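Local coordinates for glucose 1-dehydrogenase (Haloferax mediterranei, PDB 2B5W), which catalyses the zinc-dependent oxidation of D-glucose and related aldose sugars, passing the electrons to NADP(+), which it prefers, or to NAD(+), at residues 163-168 with 295-300; 167-172 with 264-269; 175-180 with 241-246. The protein carries 1 engineered substitution. One frame throughout, in Å; residues are numbered along the deposited sequence. Where two conformers were deposited one is given.

Contact 1. Residues 163-168 with 295-300; sequences YASRSA and NKALVG
Ser165 and Arg166 pack against Ala297, Val299 and the backbone of Asn295 in a buried contact that joins the turn at the end of helix 149-164 to strand 297-300, an outermost strand, within this chain, of the parallel sheet of the Rossmann-type domain. Here one arginine ties a turn to the loop that leads into a strand. The turn is a type I beta turn from Ala164 to Ser167, in which Ala164 O accepts both Ser167 N and Ser167 OG, the hydroxyl coming in on a lone pair at 2.7 Å. Ala297 and Val299 are alternate residues of the strand, so both direct their side chains at the turn. Val299 CG2 lies 4.0 Å from Ser165 CB, and Ala297 CB sits 3.7 Å from Ser165 OG. That hydroxyl is engaged, bonded to Ala162 O on the helix and accepting a bond from Arg166 NE, although the oxygen stands off the guanidinium plane.

The arginine chain folds back on itself, with chi2 near -63° and chi3 near 74°, and this double bend returns the guanidinium beside its own turn, where NH1 gives a weak bond to Ser165 O. Ala297 CB lies over one face, nearest to NH1, while Asn295 O lies at its edge. Asn295, with its positive phi, is the C-prime residue of a Schellman motif closing helix 284-293, so the arginine bonds to the carbonyl of the residue that ends the helix, two residues before the strand starts. Beyond the edge strand, residues 297-299 pair antiparallel with a strand of the second subunit, and Ser165 packs on Ser165 of that subunit, placing the contact at the dimer interface. The bond from Arg166 NH2 to Asn295 O measures 2.9 Å, with an angle of 148° at the hydrogen.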
ATOM      1  N   TYR A 163      -2.778  -8.045  -2.156  1.00 16.63           N
ATOM      2  CA  TYR A 163      -4.080  -8.183  -2.766  1.00 17.85           C
ATOM      3  C   TYR A 163      -5.145  -7.495  -1.922  1.00 17.72           C
ATOM      4  O   TYR A 163      -6.095  -6.889  -2.460  1.00 18.37           O
ATOM      5  CB  TYR A 163      -4.424  -9.645  -3.005  1.00 16.50           C
ATOM      6  CG  TYR A 163      -3.527 -10.378  -3.988  1.00 14.96           C
ATOM      7  CD1 TYR A 163      -2.589  -9.707  -4.769  1.00 16.04           C
ATOM      8  CD2 TYR A 163      -3.650 -11.756  -4.157  1.00 17.34           C
ATOM      9  CE1 TYR A 163      -1.793 -10.409  -5.666  1.00 16.78           C
ATOM     10  CE2 TYR A 163      -2.873 -12.441  -5.045  1.00 18.39           C
ATOM     11  CZ  TYR A 163      -1.944 -11.760  -5.804  1.00 18.31           C
ATOM     12  OH  TYR A 163      -1.155 -12.480  -6.712  1.00 18.59           O
ATOM     13  N   ALA A 164      -4.969  -7.493  -0.610  1.00 16.91           N
ATOM     14  CA  ALA A 164      -5.914  -6.775   0.247  1.00 17.57           C
ATOM     15  C   ALA A 164      -5.941  -5.294  -0.105  1.00 16.99           C
ATOM     16  O   ALA A 164      -7.018  -4.649  -0.069  1.00 18.23           O
ATOM     17  CB  ALA A 164      -5.580  -6.971   1.734  1.00 18.45           C
ATOM     18  N   SER A 165      -4.779  -4.725  -0.424  1.00 16.43           N
ATOM     19  CA  SER A 165      -4.711  -3.315  -0.786  1.00 14.54           C
ATOM     20  C   SER A 165      -5.525  -2.947  -2.003  1.00 16.30           C
ATOM     21  O   SER A 165      -5.793  -1.750  -2.188  1.00 16.89           O
ATOM     22  CB  SER A 165      -3.272  -2.829  -0.988  1.00 18.17           C
ATOM     23  OG  SER A 165      -2.781  -3.199  -2.279  1.00 18.18           O
ATOM     24  N   ARG A 166      -5.841  -3.921  -2.862  1.00 17.12           N
ATOM     25  CA  ARG A 166      -6.593  -3.701  -4.104  1.00 16.01           C
ATOM     26  C   ARG A 166      -8.069  -4.107  -3.944  1.00 17.84           C
ATOM     27  O   ARG A 166      -8.824  -4.107  -4.900  1.00 18.76           O
ATOM     28  CB  ARG A 166      -5.971  -4.549  -5.252  1.00 15.01           C
ATOM     29  CG  ARG A 166      -4.484  -4.377  -5.516  1.00 15.71           C
ATOM     30  CD  ARG A 166      -4.073  -2.966  -5.979  1.00 17.14           C
ATOM     31  NE  ARG A 166      -4.108  -2.025  -4.854  1.00 15.33           N
ATOM     32  CZ  ARG A 166      -4.201  -0.713  -5.005  1.00 16.30           C
ATOM     33  NH1 ARG A 166      -4.314   0.077  -3.931  1.00 18.56           N
ATOM     34  NH2 ARG A 166      -4.224  -0.172  -6.220  1.00 17.24           N
ATOM     35  N   SER A 167      -8.488  -4.465  -2.737  1.00 17.05           N
ATOM     36  CA  SER A 167      -9.810  -5.082  -2.528  1.00 17.38           C
ATOM     37  C   SER A 167     -10.983  -4.116  -2.510  1.00 18.52           C
ATOM     38  O   SER A 167     -12.138  -4.578  -2.490  1.00 23.02           O
ATOM     39  CB  SER A 167      -9.819  -5.946  -1.258  1.00 21.86           C
ATOM     40  OG  SER A 167      -9.627  -5.201  -0.060  1.00 19.91           O
ATOM     41  N   ALA A 168     -10.716  -2.822  -2.510  1.00 18.08           N
ATOM     42  CA  ALA A 168     -11.772  -1.810  -2.535  1.00 19.84           C
ATOM     43  C   ALA A 168     -12.313  -1.551  -3.946  1.00 23.88           C
ATOM     44  O   ALA A 168     -13.302  -0.834  -4.109  1.00 24.49           O
ATOM     45  CB  ALA A 168     -11.308  -0.518  -1.867  1.00 20.51           C
ATOM     46  N   ASN A 295      -3.443   5.660  -8.599  1.00 15.88           N
ATOM     47  CA  ASN A 295      -4.024   4.818  -7.566  1.00 15.41           C
ATOM     48  C   ASN A 295      -3.190   3.567  -7.308  1.00 15.80           C
ATOM     49  O   ASN A 295      -3.745   2.453  -7.292  1.00 17.37           O
ATOM     50  CB  ASN A 295      -5.446   4.348  -7.964  1.00 16.81           C
ATOM     51  CG  ASN A 295      -6.461   5.486  -8.191  1.00 19.21           C
ATOM     52  OD1 ASN A 295      -6.838   5.811  -9.369  1.00 21.43           O
ATOM     53  ND2 ASN A 295      -6.956   6.034  -7.117  1.00 14.29           N
ATOM     54  N   LYS A 296      -1.903   3.734  -7.079  1.00 16.03           N
ATOM     55  CA  LYS A 296      -0.999   2.611  -6.858  1.00 14.97           C
ATOM     56  C   LYS A 296      -0.718   2.383  -5.378  1.00 18.52           C
ATOM     57  O   LYS A 296      -0.895   3.280  -4.541  1.00 17.92           O
ATOM     58  CB  LYS A 296       0.309   2.835  -7.607  1.00 15.99           C
ATOM     59  CG  LYS A 296       0.184   2.747  -9.101  1.00 17.24           C
ATOM     60  CD  LYS A 296       1.431   3.242  -9.857  1.00 16.99           C
ATOM     61  CE  LYS A 296       1.238   3.047 -11.329  1.00 19.12           C
ATOM     62  NZ  LYS A 296       2.475   3.414 -12.091  1.00 19.84           N
ATOM     63  N   ALA A 297      -0.232   1.186  -5.053  1.00 16.91           N
ATOM     64  CA  ALA A 297       0.138   0.837  -3.688  1.00 17.27           C
ATOM     65  C   ALA A 297       1.479   0.152  -3.605  1.00 18.58           C
ATOM     66  O   ALA A 297       1.902  -0.532  -4.548  1.00 17.82           O
ATOM     67  CB  ALA A 297      -0.942  -0.066  -3.050  1.00 17.26           C
ATOM     68  N   LEU A 298       2.167   0.380  -2.490  1.00 17.37           N
ATOM     69  CA  LEU A 298       3.323  -0.400  -2.086  1.00 17.36           C
ATOM     70  C   LEU A 298       3.027  -0.973  -0.715  1.00 15.91           C
ATOM     71  O   LEU A 298       2.608  -0.275   0.182  1.00 17.11           O
ATOM     72  CB  LEU A 298       4.579   0.462  -1.974  1.00 18.58           C
ATOM     73  CG  LEU A 298       5.122   1.011  -3.279  1.00 19.37           C
ATOM     74  CD1 LEU A 298       6.321   1.946  -2.997  1.00 23.66           C
ATOM     75  CD2 LEU A 298       5.561  -0.131  -4.196  1.00 21.30           C
ATOM     76  N   VAL A 299       3.257  -2.278  -0.572  1.00 16.44           N
ATOM     77  CA  VAL A 299       3.008  -2.985   0.649  1.00 16.90           C
ATOM     78  C   VAL A 299       4.241  -3.819   1.020  1.00 16.40           C
ATOM     79  O   VAL A 299       4.658  -4.710   0.263  1.00 17.13           O
ATOM     80  CB  VAL A 299       1.759  -3.891   0.528  1.00 16.40           C
ATOM     81  CG1 VAL A 299       1.462  -4.587   1.833  1.00 22.11           C
ATOM     82  CG2 VAL A 299       0.524  -3.114   0.101  1.00 17.33           C
ATOM     83  N   GLY A 300       4.782  -3.581   2.211  1.00 16.71           N
ATOM     84  CA  GLY A 300       5.861  -4.392   2.716  1.00 14.64           C
ATOM     85  C   GLY A 300       5.347  -5.537   3.544  1.00 15.85           C
ATOM     86  O   GLY A 300       4.270  -5.485   4.147  1.00 17.49           O
TER

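Contact 2. Residues 167-172 with 264-269; sequences SAFDWD and APNGVG. With K (potassium ion), chain E.
Phe169 and Trp171, alternate residues of the loop before strand 175-179, reach across to Asn266, Gly267 and Val268, where a type II beta turn leads into a strand of the Rossmann-type sheet. Phe169 approaches with its far end: CZ lies 3.7 Å from Asn266 CB, and Asn266 O sits at the ring edge, near its plane, 3.6 Å from CZ. The phenyl ring and the side-chain amide are turned 69° apart. Trp171 comes in obliquely. Its NE1 is 3.5 Å from Asn266 O, but the angle is too poor for a hydrogen bond, and that carbonyl instead accepts Arg166 NH2. Further along the indole, CH2 rests 4.0 Å from Val268 CG1, the two side chains crossing at about a right angle. Trp171 CG stands opposite the backbone N across the first torsion (chi1 -173°), an extended setting that carries the indole out to the strand.

The next shell holds the turn and the neighbouring subunit. The turn from Ala264 to Gly267 is closed by Gly267 N bonding to Ala264 O, and Asn266 takes its left-handed third position. Its side-chain ND2 bonds to Met106 O of the second subunit, while Phe169 packs on Gln103 of that subunit. The far end of the loop carries a separate feature, a potassium site: Pro173, Lys197 and Gly198 supply carbonyl oxygens to the ion, whose remaining protein ligand is Asp172 OD1 at 2.7 Å.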
ATOM      1  N   SER A 167      -8.488  -4.465  -2.737  1.00 17.05           N
ATOM      2  CA  SER A 167      -9.810  -5.082  -2.528  1.00 17.38           C
ATOM      3  C   SER A 167     -10.983  -4.116  -2.510  1.00 18.52           C
ATOM      4  O   SER A 167     -12.138  -4.578  -2.490  1.00 23.02           O
ATOM      5  CB  SER A 167      -9.819  -5.946  -1.258  1.00 21.86           C
ATOM      6  OG  SER A 167      -9.627  -5.201  -0.060  1.00 19.91           O
ATOM      7  N   ALA A 168     -10.716  -2.822  -2.510  1.00 18.08           N
ATOM      8  CA  ALA A 168     -11.772  -1.810  -2.535  1.00 19.84           C
ATOM      9  C   ALA A 168     -12.313  -1.551  -3.946  1.00 23.88           C
ATOM     10  O   ALA A 168     -13.302  -0.834  -4.109  1.00 24.49           O
ATOM     11  CB  ALA A 168     -11.308  -0.518  -1.867  1.00 20.51           C
ATOM     12  N   PHE A 169     -11.678  -2.121  -4.959  1.00 20.40           N
ATOM     13  CA  PHE A 169     -12.159  -1.987  -6.343  1.00 16.79           C
ATOM     14  C   PHE A 169     -12.082  -3.351  -7.052  1.00 21.24           C
ATOM     15  O   PHE A 169     -11.624  -4.337  -6.500  0.50 10.96           O
ATOM     16  CB  PHE A 169     -11.439  -0.850  -7.069  1.00 21.45           C
ATOM     17  CG  PHE A 169     -10.008  -1.139  -7.408  1.00 18.54           C
ATOM     18  CD1 PHE A 169      -9.027  -1.073  -6.420  1.00 16.38           C
ATOM     19  CD2 PHE A 169      -9.630  -1.448  -8.724  1.00 20.21           C
ATOM     20  CE1 PHE A 169      -7.679  -1.339  -6.729  1.00 16.52           C
ATOM     21  CE2 PHE A 169      -8.311  -1.685  -9.033  1.00 18.37           C
ATOM     22  CZ  PHE A 169      -7.332  -1.657  -8.051  1.00 16.88           C
ATOM     23  N   ASP A 170     -12.579  -3.398  -8.283  0.50 20.73           N
ATOM     24  CA  ASP A 170     -12.538  -4.611  -9.093  0.50 19.82           C
ATOM     25  C   ASP A 170     -11.191  -4.646  -9.819  0.50 22.89           C
ATOM     26  O   ASP A 170     -11.006  -4.001 -10.857  0.50 26.57           O
ATOM     27  CB  ASP A 170     -13.720  -4.658 -10.074  0.50 24.45           C
ATOM     28  CG  ASP A 170     -13.793  -5.972 -10.857  0.50 25.87           C
ATOM     29  OD1 ASP A 170     -13.055  -6.925 -10.495  0.50 27.74           O
ATOM     30  OD2 ASP A 170     -14.557  -6.140 -11.832  0.50119.38           O
ATOM     31  N   TRP A 171     -10.235  -5.360  -9.230  1.00 22.95           N
ATOM     32  CA  TRP A 171      -8.901  -5.453  -9.779  1.00 21.59           C
ATOM     33  C   TRP A 171      -8.799  -6.846 -10.413  1.00 22.01           C
ATOM     34  O   TRP A 171      -9.043  -7.871  -9.764  1.00 24.59           O
ATOM     35  CB  TRP A 171      -7.869  -5.316  -8.664  1.00 17.36           C
ATOM     36  CG  TRP A 171      -6.419  -5.238  -9.080  1.00 17.90           C
ATOM     37  CD1 TRP A 171      -5.836  -4.352  -9.963  1.00 18.99           C
ATOM     38  CD2 TRP A 171      -5.358  -6.060  -8.592  1.00 16.76           C
ATOM     39  NE1 TRP A 171      -4.490  -4.593 -10.059  1.00 17.55           N
ATOM     40  CE2 TRP A 171      -4.162  -5.626  -9.210  1.00 14.69           C
ATOM     41  CE3 TRP A 171      -5.295  -7.133  -7.690  1.00 17.02           C
ATOM     42  CZ2 TRP A 171      -2.947  -6.226  -8.975  1.00 17.94           C
ATOM     43  CZ3 TRP A 171      -4.104  -7.701  -7.455  1.00 17.53           C
ATOM     44  CH2 TRP A 171      -2.937  -7.242  -8.083  1.00 16.67           C
ATOM     45  N   ASP A 172      -8.446  -6.868 -11.677  1.00 20.91           N
ATOM     46  CA  ASP A 172      -8.307  -8.143 -12.402  1.00 20.94           C
ATOM     47  C   ASP A 172      -7.005  -8.043 -13.224  1.00 21.33           C
ATOM     48  O   ASP A 172      -7.010  -7.652 -14.407  1.00 23.30           O
ATOM     49  CB  ASP A 172      -9.515  -8.386 -13.278  1.00 25.52           C
ATOM     50  CG  ASP A 172      -9.399  -9.645 -14.101  1.00 29.63           C
ATOM     51  OD1 ASP A 172      -8.570 -10.545 -13.770  1.00 27.31           O
ATOM     52  OD2 ASP A 172     -10.111  -9.807 -15.113  1.00 32.75           O
ATOM     53  N   ALA A 264       1.495  -0.888 -13.668  1.00 17.08           N
ATOM     54  CA  ALA A 264       0.309  -0.462 -14.409  1.00 17.28           C
ATOM     55  C   ALA A 264      -0.544   0.392 -13.462  1.00 17.94           C
ATOM     56  O   ALA A 264      -0.426   0.254 -12.233  1.00 18.45           O
ATOM     57  CB  ALA A 264      -0.508  -1.647 -14.907  1.00 20.54           C
ATOM     58  N   PRO A 265      -1.374   1.277 -14.009  1.00 18.86           N
ATOM     59  CA  PRO A 265      -2.327   1.993 -13.160  1.00 19.80           C
ATOM     60  C   PRO A 265      -3.104   1.014 -12.281  1.00 18.95           C
ATOM     61  O   PRO A 265      -3.482  -0.086 -12.741  1.00 18.36           O
ATOM     62  CB  PRO A 265      -3.245   2.673 -14.165  1.00 21.15           C
ATOM     63  CG  PRO A 265      -2.314   2.942 -15.309  1.00 22.00           C
ATOM     64  CD  PRO A 265      -1.525   1.663 -15.425  1.00 21.19           C
ATOM     65  N   ASN A 266      -3.286   1.395 -11.017  1.00 18.59           N
ATOM     66  CA  ASN A 266      -4.056   0.622 -10.051  1.00 16.75           C
ATOM     67  C   ASN A 266      -3.305  -0.615  -9.551  1.00 17.57           C
ATOM     68  O   ASN A 266      -3.865  -1.386  -8.804  1.00 17.23           O
ATOM     69  CB  ASN A 266      -5.447   0.243 -10.574  1.00 16.26           C
ATOM     70  CG  ASN A 266      -6.159   1.408 -11.199  1.00 19.49           C
ATOM     71  OD1 ASN A 266      -5.993   2.548 -10.752  1.00 18.48           O
ATOM     72  ND2 ASN A 266      -6.925   1.149 -12.248  1.00 19.85           N
ATOM     73  N   GLY A 267      -2.054  -0.760  -9.936  1.00 16.98           N
ATOM     74  CA  GLY A 267      -1.256  -1.921  -9.523  1.00 15.15           C
ATOM     75  C   GLY A 267      -0.712  -1.795  -8.099  1.00 15.88           C
ATOM     76  O   GLY A 267      -0.783  -0.745  -7.443  1.00 18.10           O
ATOM     77  N   VAL A 268      -0.125  -2.875  -7.620  1.00 15.88           N
ATOM     78  CA  VAL A 268       0.537  -2.905  -6.345  1.00 14.31           C
ATOM     79  C   VAL A 268       1.891  -3.609  -6.434  1.00 16.80           C
ATOM     80  O   VAL A 268       2.033  -4.604  -7.140  1.00 16.73           O
ATOM     81  CB  VAL A 268      -0.345  -3.529  -5.257  1.00 15.85           C
ATOM     82  CG1 VAL A 268      -0.830  -4.937  -5.623  1.00 16.38           C
ATOM     83  CG2 VAL A 268       0.354  -3.546  -3.895  1.00 16.76           C
ATOM     84  N   GLY A 269       2.876  -3.082  -5.711  1.00 16.09           N
ATOM     85  CA  GLY A 269       4.118  -3.761  -5.476  1.00 17.23           C
ATOM     86  C   GLY A 269       4.215  -4.259  -4.058  1.00 15.26           C
ATOM     87  O   GLY A 269       3.960  -3.524  -3.103  1.00 17.85           O
TER
HETATM   88  K     K E 902      -6.596 -12.173 -14.743  1.00 23.42           K

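Contact 3. Residues 175-180 with 241-246; sequences SAFVLG and EQMDFI
The Phe177 ring has Leu179 CD2 over the centre of one face, 3.4 Å above the plane, while Met243 and Ile246 come at it obliquely; the Phe245 ring, on the other side of the sheet, has Ala176 CB at its edge. Met243 CG touches Phe177 CB at 3.5 Å, and its sulfur makes an oblique Met-aromatic contact, 5.2 Å from the Phe177 centroid and 45° off the normal. Between these layers the strands run parallel, with Phe245 N bonded to Ser175 O and Phe177 N to Phe245 O.

At the Ser175 end of the pairing, Ser175 OG sits between the backbone N and the carbonyl carbon (chi1 54°), where it gives its proton to a lone pair of Gln242 O at 2.9 Å and accepts Asp244 N at 3.0 Å. Asp244 OD2 receives Ser175 N on its anti side, and also Ser174 N. Replacing Ser175 with an alanine would probably leave Gln242 O and Asp244 N without this shared mate and let the corner at Asp244 shift. In the sheet order 3-2-1-4-5-6 the first and fourth strands are neighbours, and Gly180, just past the first, touches NADP, as in a Rossmann-type dinucleotide-binding fold.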
ATOM      1  N   SER A 175      -0.633  -8.978 -15.811  1.00 16.06           N
ATOM      2  CA  SER A 175       0.820  -9.074 -15.839  1.00 17.54           C
ATOM      3  C   SER A 175       1.401  -9.074 -14.444  1.00 18.00           C
ATOM      4  O   SER A 175       0.952  -8.321 -13.570  1.00 18.38           O
ATOM      5  CB  SER A 175       1.458  -7.956 -16.690  1.00 21.57           C
ATOM      6  OG  SER A 175       1.012  -6.664 -16.270  1.00 20.07           O
ATOM      7  N   ALA A 176       2.452  -9.872 -14.245  1.00 18.34           N
ATOM      8  CA  ALA A 176       3.186  -9.896 -12.986  1.00 18.26           C
ATOM      9  C   ALA A 176       4.677  -9.987 -13.207  1.00 17.48           C
ATOM     10  O   ALA A 176       5.110 -10.654 -14.155  1.00 18.96           O
ATOM     11  CB  ALA A 176       2.691 -11.088 -12.154  1.00 18.14           C
ATOM     12  N   PHE A 177       5.460  -9.349 -12.342  1.00 16.49           N
ATOM     13  CA  PHE A 177       6.898  -9.153 -12.522  1.00 17.35           C
ATOM     14  C   PHE A 177       7.530  -9.393 -11.149  1.00 18.01           C
ATOM     15  O   PHE A 177       7.303  -8.647 -10.170  1.00 17.87           O
ATOM     16  CB  PHE A 177       7.112  -7.715 -12.995  1.00 17.02           C
ATOM     17  CG  PHE A 177       8.537  -7.313 -13.341  1.00 18.36           C
ATOM     18  CD1 PHE A 177       9.491  -8.246 -13.693  1.00 19.57           C
ATOM     19  CD2 PHE A 177       8.872  -5.954 -13.431  1.00 19.32           C
ATOM     20  CE1 PHE A 177      10.766  -7.862 -14.107  1.00 19.75           C
ATOM     21  CE2 PHE A 177      10.148  -5.560 -13.799  1.00 19.40           C
ATOM     22  CZ  PHE A 177      11.103  -6.527 -14.171  1.00 19.37           C
ATOM     23  N   VAL A 178       8.335 -10.428 -11.071  1.00 17.17           N
ATOM     24  CA  VAL A 178       9.059 -10.745  -9.865  1.00 14.36           C
ATOM     25  C   VAL A 178      10.448 -10.161 -10.043  1.00 20.19           C
ATOM     26  O   VAL A 178      11.110 -10.407 -11.044  1.00 18.52           O
ATOM     27  CB  VAL A 178       9.180 -12.278  -9.680  1.00 14.91           C
ATOM     28  CG1 VAL A 178      10.093 -12.617  -8.520  1.00 16.56           C
ATOM     29  CG2 VAL A 178       7.808 -12.927  -9.527  1.00 16.62           C
ATOM     30  N   LEU A 179      10.894  -9.372  -9.089  1.00 15.92           N
ATOM     31  CA  LEU A 179      12.242  -8.837  -9.121  1.00 18.47           C
ATOM     32  C   LEU A 179      13.145  -9.733  -8.276  1.00 21.82           C
ATOM     33  O   LEU A 179      12.974  -9.854  -7.056  1.00 18.45           O
ATOM     34  CB  LEU A 179      12.295  -7.405  -8.584  1.00 18.80           C
ATOM     35  CG  LEU A 179      11.237  -6.455  -9.076  1.00 15.79           C
ATOM     36  CD1 LEU A 179      11.403  -5.094  -8.398  1.00 19.84           C
ATOM     37  CD2 LEU A 179      11.132  -6.331 -10.565  1.00 18.15           C
ATOM     38  N   GLY A 180      14.123 -10.384  -8.901  1.00 17.94           N
ATOM     39  CA  GLY A 180      14.972 -11.299  -8.178  1.00 18.24           C
ATOM     40  C   GLY A 180      14.831 -12.730  -8.607  1.00 20.05           C
ATOM     41  O   GLY A 180      13.707 -13.248  -8.790  1.00 18.27           O
ATOM     42  N   GLU A 241       5.923  -4.367 -20.980  1.00 23.36           N
ATOM     43  CA  GLU A 241       4.622  -3.767 -20.690  1.00 22.48           C
ATOM     44  C   GLU A 241       4.578  -3.314 -19.229  1.00 20.90           C
ATOM     45  O   GLU A 241       5.445  -3.661 -18.433  1.00 21.71           O
ATOM     46  CB  GLU A 241       3.486  -4.764 -20.923  1.00 21.78           C
ATOM     47  CG  GLU A 241       3.551  -6.010 -20.043  1.00 22.97           C
ATOM     48  CD  GLU A 241       2.436  -6.998 -20.312  1.00 21.49           C
ATOM     49  OE1 GLU A 241       1.242  -6.627 -20.361  1.00 23.52           O
ATOM     50  OE2 GLU A 241       2.743  -8.198 -20.515  1.00 23.38           O
ATOM     51  N   GLN A 242       3.577  -2.519 -18.890  1.00 23.85           N
ATOM     52  CA  GLN A 242       3.365  -2.160 -17.489  1.00 19.91           C
ATOM     53  C   GLN A 242       2.883  -3.384 -16.740  1.00 19.70           C
ATOM     54  O   GLN A 242       2.139  -4.200 -17.279  1.00 20.44           O
ATOM     55  CB  GLN A 242       2.297  -1.080 -17.372  1.00 24.82           C
ATOM     56  CG  GLN A 242       2.476   0.109 -18.287  1.00 30.63           C
ATOM     57  CD  GLN A 242       1.297   1.039 -18.167  1.00 37.12           C
ATOM     58  OE1 GLN A 242       0.266   0.866 -18.817  1.00 52.57           O
ATOM     59  NE2 GLN A 242       1.418   1.962 -17.276  1.00 32.56           N
ATOM     60  N   MET A 243       3.243  -3.451 -15.466  1.00 19.03           N
ATOM     61  CA  MET A 243       3.063  -4.674 -14.684  1.00 21.67           C
ATOM     62  C   MET A 243       1.980  -4.421 -13.636  1.00 18.77           C
ATOM     63  O   MET A 243       2.102  -3.511 -12.791  1.00 20.05           O
ATOM     64  CB  MET A 243       4.377  -5.062 -14.027  1.00 19.54           C
ATOM     65  CG  MET A 243       5.553  -5.273 -14.995  1.00 19.18           C
ATOM     66  SD  MET A 243       5.180  -6.608 -16.074  1.00 19.44           S
ATOM     67  CE  MET A 243       6.591  -6.479 -17.263  1.00 22.71           C
ATOM     68  N   ASP A 244       0.901  -5.187 -13.676  1.00 17.84           N
ATOM     69  CA  ASP A 244      -0.163  -5.046 -12.686  1.00 16.63           C
ATOM     70  C   ASP A 244       0.283  -5.380 -11.280  1.00 19.25           C
ATOM     71  O   ASP A 244      -0.201  -4.757 -10.308  1.00 18.23           O
ATOM     72  CB  ASP A 244      -1.338  -5.902 -13.041  1.00 17.26           C
ATOM     73  CG  ASP A 244      -1.957  -5.514 -14.340  1.00 23.01           C
ATOM     74  OD1 ASP A 244      -2.334  -4.325 -14.482  1.00 20.64           O
ATOM     75  OD2 ASP A 244      -2.112  -6.331 -15.273  1.00 19.25           O
ATOM     76  N   PHE A 245       1.180  -6.347 -11.153  1.00 17.31           N
ATOM     77  CA  PHE A 245       1.654  -6.797  -9.855  1.00 16.45           C
ATOM     78  C   PHE A 245       3.163  -6.916  -9.926  1.00 19.38           C
ATOM     79  O   PHE A 245       3.688  -7.510 -10.877  1.00 19.65           O
ATOM     80  CB  PHE A 245       1.064  -8.149  -9.450  1.00 17.71           C
ATOM     81  CG  PHE A 245       1.537  -8.598  -8.117  1.00 14.91           C
ATOM     82  CD1 PHE A 245       1.356  -7.784  -7.001  1.00 16.26           C
ATOM     83  CD2 PHE A 245       2.227  -9.782  -7.939  1.00 17.64           C
ATOM     84  CE1 PHE A 245       1.817  -8.165  -5.792  1.00 17.75           C
ATOM     85  CE2 PHE A 245       2.675 -10.150  -6.714  1.00 18.17           C
ATOM     86  CZ  PHE A 245       2.483  -9.313  -5.642  1.00 16.10           C
ATOM     87  N   ILE A 246       3.858  -6.307  -8.981  1.00 17.67           N
ATOM     88  CA  ILE A 246       5.294  -6.495  -8.825  1.00 19.19           C
ATOM     89  C   ILE A 246       5.601  -7.069  -7.453  1.00 17.86           C
ATOM     90  O   ILE A 246       5.049  -6.629  -6.450  1.00 17.57           O
ATOM     91  CB  ILE A 246       6.024  -5.155  -9.059  1.00 18.80           C
ATOM     92  CG1 ILE A 246       5.823  -4.733 -10.512  1.00 16.84           C
ATOM     93  CG2 ILE A 246       7.499  -5.291  -8.688  1.00 18.69           C
ATOM     94  CD1 ILE A 246       6.443  -3.372 -10.874  1.00 20.69           C
TER

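How the contacts relate
All three contacts belong to one parallel sheet and trace its half from the centre to the dimer edge: contact 3 joins strands 175-179 and 243-248, contact 2 reaches the neighbouring strand 267-271, and contact 1 strand 297-300, outermost there within this chain. The centres of contacts 1 and 2 are about 7 Å apart, and contact 3 lies about 14 and 13 Å from them. Contact 3 is nested inside the loops closed by contacts 1 and 2, which start from the same stretch and share Ser167 and Ala168. The chain between helix 149-164 and strand 175-179 thus packs on the strands nearest the second subunit, while the contact 3 strands lead to the NADP site.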